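Long-range contact in CpuTA1 (Curtobacterium pusillum, PDB 5K3W), which belongs to the class IV aminotransferase family of pyridoxal-5'-phosphate proteins and is assembled from two copies of its chain: residues A81-P86 and L120-E125. Residues are numbered along the deposited sequence; the frame is centred on the assembly and turned at random.
Sequences ALLDLP and LTRGIE
Arg-122, in segment 120-125, reaches across to the Schellman motif that closes helix 69-82, joining the antiparallel sheet of this class IV aminotransferase fold, through strand 114-121, to the turn where the helix stops. Asp-84, at positive phi, is the C-prime residue of that motif, and the turn leaves the carbonyl of Leu-83 directed at the arginine. Both terminal nitrogens of the guanidinium grip this one oxygen end-on and in plane: NH2 lies 2.8 Å from Leu-83 O, with an N-H...O angle of 157°, and NH1 3.1 Å from the same atom. The tightly packed part is on one face of the guanidinium, where Leu-85 is buried against the arginine. Its CD2 sits toward the rim, 3.6 Å from Arg-122 NH1, and also meets the aliphatic start of the chain at 3.9 Å from Arg-122 CB. With CG anti to the backbone N (chi1 -155°) and a bend at chi3, the arginine wraps around this methyl, while NE forms a salt bridge to Asp-53. Toward solvent the contact is looser. Asp-84 is exposed, and its carboxylate turns to Arg-186 and Arg-190 of the second subunit; OD2 remains 5.8 Å from Arg-122 NH1, too far for a salt bridge. The backbone O of Asp-84 takes a weak hydrogen bond from Arg-122 NH1, 3.5 Å away.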
loop_
_atom_site.group_PDB
_atom_site.type_symbol
_atom_site.label_atom_id
_atom_site.label_comp_id
_atom_site.label_asym_id
_atom_site.label_seq_id
_atom_site.Cartn_x
_atom_site.Cartn_y
_atom_site.Cartn_z
ATOM N N ALA A 81 6.409 9.358 -10.947
ATOM C CA ALA A 81 6.149 9.047 -12.352
ATOM C C ALA A 81 5.651 7.617 -12.518
ATOM O O ALA A 81 4.740 7.362 -13.313
ATOM C CB ALA A 81 7.412 9.284 -13.199
ATOM N N LEU A 82 6.236 6.672 -11.776
ATOM C CA LEU A 82 5.743 5.300 -11.835
ATOM C C LEU A 82 4.268 5.202 -11.447
ATOM O O LEU A 82 3.554 4.333 -11.963
ATOM C CB LEU A 82 6.588 4.393 -10.941
ATOM C CG LEU A 82 8.036 4.136 -11.384
ATOM C CD1 LEU A 82 8.757 3.270 -10.373
ATOM C CD2 LEU A 82 8.109 3.501 -12.766
ATOM N N LEU A 83 3.795 6.059 -10.540
ATOM C CA LEU A 83 2.400 6.043 -10.112
ATOM C C LEU A 83 1.518 7.005 -10.912
ATOM O O LEU A 83 0.379 7.277 -10.506
ATOM C CB LEU A 83 2.299 6.364 -8.613
ATOM C CG LEU A 83 2.409 5.181 -7.643
ATOM C CD1 LEU A 83 3.826 4.666 -7.599
ATOM C CD2 LEU A 83 1.911 5.531 -6.235
ATOM N N ASP A 84 2.013 7.520 -12.037
ATOM C CA ASP A 84 1.267 8.478 -12.853
ATOM C C ASP A 84 0.841 9.694 -12.034
ATOM O O ASP A 84 -0.216 10.281 -12.275
ATOM C CB ASP A 84 0.041 7.836 -13.514
ATOM C CG ASP A 84 0.381 6.601 -14.322
ATOM O OD1 ASP A 84 1.321 6.651 -15.140
ATOM O OD2 ASP A 84 -0.298 5.566 -14.132
ATOM N N LEU A 85 1.641 10.076 -11.055
ATOM C CA LEU A 85 1.368 11.349 -10.407
ATOM C C LEU A 85 2.024 12.486 -11.181
ATOM O O LEU A 85 2.944 12.270 -11.983
ATOM C CB LEU A 85 1.879 11.322 -8.967
ATOM C CG LEU A 85 1.116 10.399 -8.012
ATOM C CD1 LEU A 85 1.975 10.043 -6.799
ATOM C CD2 LEU A 85 -0.200 11.041 -7.576
ATOM N N PRO A 86 1.561 13.714 -10.986
ATOM C CA PRO A 86 2.239 14.854 -11.610
ATOM C C PRO A 86 3.630 15.034 -11.026
ATOM O O PRO A 86 3.952 14.568 -9.931
ATOM C CB PRO A 86 1.337 16.047 -11.275
ATOM C CG PRO A 86 0.041 15.439 -10.778
ATOM C CD PRO A 86 0.410 14.130 -10.170
ATOM N N LEU A 120 3.688 12.469 -0.541
ATOM C CA LEU A 120 2.952 13.019 -1.671
ATOM C C LEU A 120 1.886 12.019 -2.098
ATOM O O LEU A 120 2.213 10.888 -2.473
ATOM C CB LEU A 120 3.897 13.331 -2.836
ATOM C CG LEU A 120 3.286 13.751 -4.182
ATOM C CD1 LEU A 120 2.381 14.937 -4.006
ATOM C CD2 LEU A 120 4.392 14.076 -5.175
ATOM N N THR A 121 0.623 12.433 -2.059
ATOM C CA THR A 121 -0.489 11.552 -2.413
ATOM C C THR A 121 -1.296 12.132 -3.573
ATOM O O THR A 121 -1.145 13.298 -3.955
ATOM C CB THR A 121 -1.432 11.313 -1.224
ATOM O OG1 THR A 121 -2.308 12.436 -1.097
ATOM C CG2 THR A 121 -0.649 11.131 0.078
ATOM N N ARG A 122 -2.178 11.296 -4.124
ATOM C CA ARG A 122 -3.065 11.718 -5.205
ATOM C C ARG A 122 -4.144 12.681 -4.722
ATOM O O ARG A 122 -4.869 13.236 -5.552
ATOM C CB ARG A 122 -3.698 10.485 -5.888
ATOM C CG ARG A 122 -4.148 10.704 -7.356
ATOM C CD ARG A 122 -4.452 9.380 -8.089
ATOM N NE ARG A 122 -3.417 8.356 -7.897
ATOM C CZ ARG A 122 -2.354 8.177 -8.684
ATOM N NH1 ARG A 122 -2.162 8.945 -9.747
ATOM N NH2 ARG A 122 -1.469 7.229 -8.404
ATOM N N GLY A 123 -4.263 12.898 -3.410
ATOM C CA GLY A 123 -5.153 13.900 -2.860
ATOM C C GLY A 123 -6.486 13.337 -2.391
ATOM O O GLY A 123 -6.779 12.139 -2.467
ATOM N N ILE A 124 -7.293 14.264 -1.874
ATOM C CA ILE A 124 -8.694 14.004 -1.577
ATOM C C ILE A 124 -9.397 13.494 -2.824
ATOM O O ILE A 124 -9.269 14.073 -3.910
ATOM C CB ILE A 124 -9.351 15.289 -1.051
ATOM C CG1 ILE A 124 -8.496 15.889 0.083
ATOM C CG2 ILE A 124 -10.791 15.012 -0.643
ATOM C CD1 ILE A 124 -8.931 17.267 0.548
ATOM N N GLU A 125 -10.158 12.414 -2.668
ATOM C CA GLU A 125 -10.735 11.741 -3.823
ATOM C C GLU A 125 -11.829 12.595 -4.458
ATOM O O GLU A 125 -12.599 13.263 -3.763
ATOM C CB GLU A 125 -11.287 10.371 -3.421
ATOM C CG GLU A 125 -12.053 9.668 -4.541
ATOM C CD GLU A 125 -12.021 8.152 -4.431
ATOM O OE1 GLU A 125 -11.750 7.488 -5.458
ATOM O OE2 GLU A 125 -12.261 7.626 -3.322
#